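Local structure of esterase (Sinorhizobium meliloti 1021, 4TX1) at residues G62-T65 and A66-D69; G100-D103 and M104-I107; G118-R121 and L122-V126. The protein probably hydrolyses ester bonds as an SGNH-family carbohydrate acetylesterase with arylesterase-type activity. All blocks are in the same frame, centred on the assembly; numbering follows the deposited sequence.

Interaction 1: residues G62-T65 and A66-D69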
loop_
_atom_site.group_PDB
_atom_site.type_symbol
_atom_site.label_atom_id
_atom_site.label_comp_id
_atom_site.label_asym_id
_atom_site.label_seq_id
_atom_site.Cartn_x
_atom_site.Cartn_y
_atom_site.Cartn_z
ATOM N N GLY A 62 -14.459 -10.620 10.298
ATOM C CA GLY A 62 -14.546 -10.319 8.880
ATOM C C GLY A 62 -13.351 -10.796 8.032
ATOM O O GLY A 62 -13.262 -10.487 6.872
ATOM N N ARG A 63 -12.410 -11.480 8.629
ATOM C CA ARG A 63 -11.234 -11.862 7.903
ATOM C C ARG A 63 -11.595 -12.795 6.744
ATOM O O ARG A 63 -12.308 -13.710 6.954
ATOM C CB ARG A 63 -10.251 -12.575 8.815
ATOM C CG ARG A 63 -9.045 -13.171 8.120
ATOM C CD ARG A 63 -7.994 -13.692 9.077
ATOM N NE ARG A 63 -7.137 -12.667 9.607
ATOM C CZ ARG A 63 -6.583 -12.688 10.809
ATOM N NH1 ARG A 63 -6.879 -13.621 11.696
ATOM N NH2 ARG A 63 -5.792 -11.727 11.150
ATOM N N THR A 64 -11.058 -12.518 5.559
ATOM C CA THR A 64 -11.220 -13.323 4.382
ATOM C C THR A 64 -9.945 -14.163 4.190
ATOM O O THR A 64 -8.910 -13.932 4.852
ATOM C CB THR A 64 -11.377 -12.469 3.141
ATOM O OG1 THR A 64 -10.071 -11.885 2.819
ATOM C CG2 THR A 64 -12.454 -11.348 3.344
ATOM N N THR A 65 -10.002 -15.117 3.247
ATOM C CA THR A 65 -8.855 -15.912 3.009
ATOM C C THR A 65 -7.729 -15.060 2.423
ATOM O O THR A 65 -6.614 -15.029 2.952
ATOM C CB THR A 65 -9.210 -17.124 2.079
ATOM O OG1 THR A 65 -9.675 -16.641 0.823
ATOM C CG2 THR A 65 -10.254 -18.125 2.689
ATOM N N ALA A 66 -7.994 -14.329 1.358
ATOM C CA ALA A 66 -6.915 -13.641 0.625
ATOM C C ALA A 66 -7.428 -12.433 -0.137
ATOM O O ALA A 66 -6.917 -12.077 -1.236
ATOM C CB ALA A 66 -6.176 -14.598 -0.349
ATOM N N TYR A 67 -8.466 -11.805 0.402
ATOM C CA TYR A 67 -9.209 -10.736 -0.295
ATOM C C TYR A 67 -9.345 -9.498 0.553
ATOM O O TYR A 67 -9.599 -9.526 1.719
ATOM C CB TYR A 67 -10.555 -11.260 -0.759
ATOM C CG TYR A 67 -10.441 -12.499 -1.636
ATOM C CD1 TYR A 67 -10.162 -12.396 -3.028
ATOM C CD2 TYR A 67 -10.505 -13.743 -1.093
ATOM C CE1 TYR A 67 -9.955 -13.525 -3.774
ATOM C CE2 TYR A 67 -10.246 -14.893 -1.877
ATOM C CZ TYR A 67 -10.012 -14.756 -3.222
ATOM O OH TYR A 67 -9.867 -15.902 -3.962
ATOM N N ASP A 68 -9.251 -8.336 -0.075
ATOM C CA ASP A 68 -9.360 -7.101 0.646
ATOM C C ASP A 68 -10.808 -6.781 1.051
ATOM O O ASP A 68 -11.776 -7.019 0.298
ATOM C CB ASP A 68 -8.950 -5.980 -0.300
ATOM C CG ASP A 68 -7.488 -6.055 -0.690
ATOM O OD1 ASP A 68 -6.656 -6.471 0.168
ATOM O OD2 ASP A 68 -7.236 -5.790 -1.951
ATOM N N ASP A 69 -10.937 -6.203 2.207
ATOM C CA ASP A 69 -12.192 -5.709 2.765
ATOM C C ASP A 69 -11.889 -4.547 3.636
ATOM O O ASP A 69 -11.225 -4.682 4.665
ATOM C CB ASP A 69 -12.940 -6.841 3.489
ATOM C CG ASP A 69 -14.241 -6.386 4.112
ATOM O OD1 ASP A 69 -14.395 -5.195 4.240
ATOM O OD2 ASP A 69 -15.091 -7.228 4.562
HETATM O O HOH W 1 -15.218 -9.848 5.133
#
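Thr64 and Tyr67 make a local side-chain-to-backbone contact in the buried loop that follows strand 53-59. The end-to-end directions of 62-65 and 66-69 differ by 154°, so the chain nearly doubles back on itself. Thr64 OG1 donates a short 2.6 Å hydrogen bond to Tyr67 O, lying in the carbonyl plane on a lone pair with a C=O...donor angle of 118°. A chi1 of 73° wedges that hydroxyl between its own N and carbonyl carbon, aimed across the turn. Next along, Thr65 OG1 sits 3.3 Å from Tyr67 CE2, at the ring edge and near the ring plane, while its polar partner is Asp103. Where the two limbs spread apart, a water spans the gap, donating over 2.7 Å to Gly62 O and over an equal 2.7 Å to Asp69 OD2. Asp69 is fixed further by Leu71 N at OD1 and by a salt bridge from Arg76 at OD2. Gly62 lies near the probable Ser22-His202-Asp199 triad, and a glycine in this loop commonly belongs to the oxyanion hole of SGNH hydrolases. The loop leads into helix 78-89, which Ala66 meets at Ala79, and Tyr67 OH reaches Gly114 O at the start of helix 112-127.

Interaction 2: residues G100-D103 and M104-I107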
loop_
_atom_site.group_PDB
_atom_site.type_symbol
_atom_site.label_atom_id
_atom_site.label_comp_id
_atom_site.label_asym_id
_atom_site.label_seq_id
_atom_site.Cartn_x
_atom_site.Cartn_y
_atom_site.Cartn_z
ATOM N N GLY A 100 -13.160 -18.881 5.484
ATOM C CA GLY A 100 -13.978 -19.005 4.288
ATOM C C GLY A 100 -15.369 -18.443 4.400
ATOM O O GLY A 100 -16.004 -18.188 3.367
ATOM N N SER A 101 -15.907 -18.304 5.618
ATOM C CA SER A 101 -17.246 -17.745 5.783
ATOM C C SER A 101 -17.379 -16.354 5.176
ATOM O O SER A 101 -18.339 -16.072 4.481
ATOM C CB SER A 101 -17.625 -17.737 7.271
ATOM O OG SER A 101 -17.729 -19.075 7.809
ATOM N N ASN A 102 -16.326 -15.509 5.320
ATOM C CA ASN A 102 -16.435 -14.167 4.774
ATOM C C ASN A 102 -16.260 -14.109 3.276
ATOM O O ASN A 102 -16.747 -13.212 2.621
ATOM C CB ASN A 102 -15.484 -13.220 5.511
ATOM C CG ASN A 102 -15.892 -13.004 6.948
ATOM O OD1 ASN A 102 -16.990 -12.506 7.174
ATOM N ND2 ASN A 102 -15.089 -13.393 7.902
ATOM N N ASP A 103 -15.588 -15.121 2.770
ATOM C CA ASP A 103 -15.442 -15.288 1.326
ATOM C C ASP A 103 -16.808 -15.569 0.651
ATOM O O ASP A 103 -16.973 -15.359 -0.563
ATOM C CB ASP A 103 -14.499 -16.411 0.930
ATOM C CG ASP A 103 -13.041 -16.128 1.225
ATOM O OD1 ASP A 103 -12.760 -15.834 2.440
ATOM O OD2 ASP A 103 -12.121 -16.352 0.359
ATOM N N MET A 104 -17.813 -15.984 1.461
ATOM C CA MET A 104 -19.158 -16.210 0.894
ATOM C C MET A 104 -19.968 -14.957 0.622
ATOM O O MET A 104 -21.010 -15.007 -0.033
ATOM C CB MET A 104 -19.926 -17.145 1.886
ATOM C CG MET A 104 -19.238 -18.434 2.233
ATOM S SD MET A 104 -19.034 -19.529 0.763
ATOM C CE MET A 104 -17.390 -19.186 0.169
ATOM N N LYS A 105 -19.467 -13.796 1.075
ATOM C CA LYS A 105 -20.042 -12.523 0.759
ATOM C C LYS A 105 -19.846 -12.151 -0.665
ATOM O O LYS A 105 -18.713 -12.126 -1.151
ATOM C CB LYS A 105 -19.339 -11.415 1.600
ATOM C CG LYS A 105 -19.504 -11.575 3.101
ATOM C CD LYS A 105 -18.632 -10.517 3.781
ATOM C CE LYS A 105 -18.772 -10.545 5.285
ATOM N NZ LYS A 105 -17.878 -9.551 6.036
ATOM N N PRO A 106 -20.926 -11.806 -1.379
ATOM C CA PRO A 106 -20.771 -11.321 -2.763
ATOM C C PRO A 106 -19.790 -10.206 -2.979
ATOM O O PRO A 106 -19.079 -10.195 -3.990
ATOM C CB PRO A 106 -22.201 -10.853 -3.105
ATOM C CG PRO A 106 -23.090 -11.828 -2.341
ATOM C CD PRO A 106 -22.353 -12.107 -1.057
ATOM N N ILE A 107 -19.715 -9.278 -2.069
ATOM C CA ILE A 107 -18.780 -8.176 -2.187
ATOM C C ILE A 107 -17.351 -8.728 -2.178
ATOM O O ILE A 107 -16.494 -8.039 -2.753
ATOM C CB ILE A 107 -18.917 -7.043 -1.172
ATOM C CG1 ILE A 107 -18.739 -7.515 0.266
ATOM C CG2 ILE A 107 -20.335 -6.346 -1.352
ATOM C CD1 ILE A 107 -18.480 -6.385 1.335
HETATM O O HOH W 2 -18.386 -11.175 8.855
#
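Met104 and Lys105 fold back onto the carbonyls of residues 100-102 in a 3-10 turn, tight at its backbone and slacker at its polar rim. Met104 N donates to Ser101 O at 3.1 Å and Lys105 N to Asn102 O at 3.2 Å, with N-H...O angles of 150° and 160°. The Met104 chain, bent at chi2 and chi3, keeps CG 3.4 Å from Gly100 O and brings CE back over the turn. Lys105 runs extended alongside Asn102, its CG only 3.2 Å from Asn102 O. The rim is looser: Lys105 NZ reaches Asn102 OD1 by a weak 3.3 Å bond, whereas a water donates to the same OD1 at 2.6 Å and weakly accepts from NZ. With an alanine here in place of Lys105, Asn102 OD1 would probably keep its water but lose the amino group, and the Asn102 carbonyl would lose the methylenes beyond CB that lie along it. On its other branch, Asn102 ND2 is bound by Arg63 O; as the asparagine of the Gly-Ser-Asn-Asp block of SGNH hydrolases, Asn102 probably contributes to the oxyanion hole. The turn lies between strand 94-98 and helix 112-127, with Met104 packed on Gln167 and Ser168 of helix 164-168.

Interaction 3: residues G118-R121 and L122-V126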
loop_
_atom_site.group_PDB
_atom_site.type_symbol
_atom_site.label_atom_id
_atom_site.label_comp_id
_atom_site.label_asym_id
_atom_site.label_seq_id
_atom_site.Cartn_x
_atom_site.Cartn_y
_atom_site.Cartn_z
ATOM N N GLY A 118 -7.844 -19.198 -1.826
ATOM C CA GLY A 118 -7.276 -18.358 -0.759
ATOM C C GLY A 118 -6.590 -19.240 0.286
ATOM O O GLY A 118 -5.484 -18.922 0.776
ATOM N N ILE A 119 -7.221 -20.362 0.689
ATOM C CA ILE A 119 -6.529 -21.241 1.646
ATOM C C ILE A 119 -5.213 -21.765 1.086
ATOM O O ILE A 119 -4.207 -21.847 1.808
ATOM C CB ILE A 119 -7.438 -22.445 2.037
ATOM C CG1 ILE A 119 -8.723 -21.967 2.769
ATOM C CG2 ILE A 119 -6.669 -23.439 2.911
ATOM C CD1 ILE A 119 -8.513 -21.284 4.113
ATOM N N GLU A 120 -5.225 -22.105 -0.189
ATOM C CA GLU A 120 -4.014 -22.494 -0.892
ATOM C C GLU A 120 -2.888 -21.488 -0.766
ATOM O O GLU A 120 -1.736 -21.817 -0.475
ATOM C CB GLU A 120 -4.313 -22.891 -2.304
ATOM C CG GLU A 120 -3.103 -23.409 -3.080
ATOM C CD GLU A 120 -3.489 -23.873 -4.460
ATOM O OE1 GLU A 120 -2.774 -24.723 -4.982
ATOM O OE2 GLU A 120 -4.459 -23.406 -5.057
ATOM N N ARG A 121 -3.246 -20.244 -0.938
ATOM C CA ARG A 121 -2.270 -19.185 -0.769
ATOM C C ARG A 121 -1.742 -19.117 0.683
ATOM O O ARG A 121 -0.589 -18.988 0.869
ATOM C CB ARG A 121 -2.854 -17.852 -1.187
ATOM C CG ARG A 121 -1.954 -16.688 -0.891
ATOM C CD ARG A 121 -0.738 -16.652 -1.774
ATOM N NE ARG A 121 -0.066 -15.384 -1.652
ATOM C CZ ARG A 121 1.227 -15.220 -1.610
ATOM N NH1 ARG A 121 2.027 -16.241 -1.676
ATOM N NH2 ARG A 121 1.679 -14.018 -1.442
ATOM N N LEU A 122 -2.638 -19.210 1.673
ATOM C CA LEU A 122 -2.246 -19.206 3.043
ATOM C C LEU A 122 -1.286 -20.366 3.331
ATOM O O LEU A 122 -0.303 -20.212 4.035
ATOM C CB LEU A 122 -3.456 -19.223 3.996
ATOM C CG LEU A 122 -4.415 -18.032 3.842
ATOM C CD1 LEU A 122 -5.578 -18.216 4.840
ATOM C CD2 LEU A 122 -3.754 -16.679 4.059
ATOM N N VAL A 123 -1.606 -21.546 2.795
ATOM C CA VAL A 123 -0.716 -22.704 3.042
ATOM C C VAL A 123 0.669 -22.353 2.525
ATOM O O VAL A 123 1.678 -22.611 3.179
ATOM C CB VAL A 123 -1.269 -24.001 2.388
ATOM C CG1 VAL A 123 -0.204 -25.106 2.510
ATOM C CG2 VAL A 123 -2.594 -24.345 3.106
ATOM N N ASN A 124 0.731 -21.848 1.305
ATOM C CA ASN A 124 2.050 -21.513 0.710
ATOM C C ASN A 124 2.824 -20.433 1.493
ATOM O O ASN A 124 4.049 -20.499 1.575
ATOM C CB ASN A 124 1.852 -21.074 -0.750
ATOM C CG ASN A 124 1.523 -22.275 -1.657
ATOM O OD1 ASN A 124 2.166 -23.362 -1.524
ATOM N ND2 ASN A 124 0.523 -22.127 -2.514
ATOM N N LEU A 125 2.092 -19.461 2.082
ATOM C CA LEU A 125 2.721 -18.452 2.936
ATOM C C LEU A 125 3.384 -19.100 4.131
ATOM O O LEU A 125 4.445 -18.652 4.580
ATOM C CB LEU A 125 1.702 -17.346 3.354
ATOM C CG LEU A 125 1.342 -16.429 2.186
ATOM C CD1 LEU A 125 0.094 -15.621 2.649
ATOM C CD2 LEU A 125 2.508 -15.498 1.808
ATOM N N VAL A 126 2.772 -20.137 4.711
ATOM C CA VAL A 126 3.346 -20.823 5.841
ATOM C C VAL A 126 4.633 -21.571 5.355
ATOM O O VAL A 126 5.712 -21.467 6.022
ATOM C CB VAL A 126 2.372 -21.831 6.489
ATOM C CG1 VAL A 126 3.096 -22.603 7.573
ATOM C CG2 VAL A 126 1.152 -21.085 7.085
HETATM O O HOH W 3 0.071 -24.639 -4.261
#
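Arg121 and Leu125, one helical turn apart, meet where a leucine methyl lies over a face of the guanidinium group. Leu125 CD2 is 3.6 Å from Arg121 NH1, displaced toward the rim of the flat group rather than centred on it. The bend at chi2 turns the arginine chain along the helix, which carries its planar end across the leucine. On another flank Glu120 and Asn124 run alongside each other, with Glu120 CG 3.9 Å from Asn124 ND2 and the carboxylate and amide planes 29° apart. Their polar ends join through a water that donates to Glu120 OE1 at 2.9 Å and accepts from Asn124 ND2 at 3.1 Å. The buried flank is apolar: Ile119 CG2 and Val123 CG2 touch at 4.2 Å, and Ile119 CD1 approaches Leu122 CD1 at 4.3 Å.

What sets these i to i+3 and i to i+4 spacings is the backbone beneath. Four successive helical bonds, from Leu122 N to Gly118 O through Leu125 N to Arg121 O, have N-H...O angles between 154° and 166°; the shortest, Val123 N to Ile119 O, is 2.8 Å. A second shell holds the polar ends: Lys117 forms a salt bridge with Glu120 OE2, and Arg121 NE bonds to His70 O of a second subunit, so this helix flank takes part in the assembly. Inward, Val123 rests on Ile141 and Ile143 of strand 140-145, Ile119 also reaches helix 171-182, and Leu122 and Leu125 pack against Ala79 and Leu82 of helix 78-89.

In the fold
The three contacts follow in series along one alpha/beta SGNH-type domain built round a parallel sheet. Interaction 1 occupies the loop after strand 53-59, interaction 2 the loop after strand 94-98, and interaction 3 the helix 112-127 that comes next. Interactions 1 and 2, centres about 8 Å apart, are joined directly: Thr65 OG1 lies 2.5 Å from Asp103 OD2, a probable hydrogen bond, consistent with two loops that together shape the active-site region. Interaction 1 also packs on interaction 3, with Thr65 OG1 3.3 Å from Gly118 CA. Interactions 2 and 3 do not touch, their nearest atoms being about 5 Å apart; residues 62-69 touch both. Interactions 1 and 3 both border a second subunit.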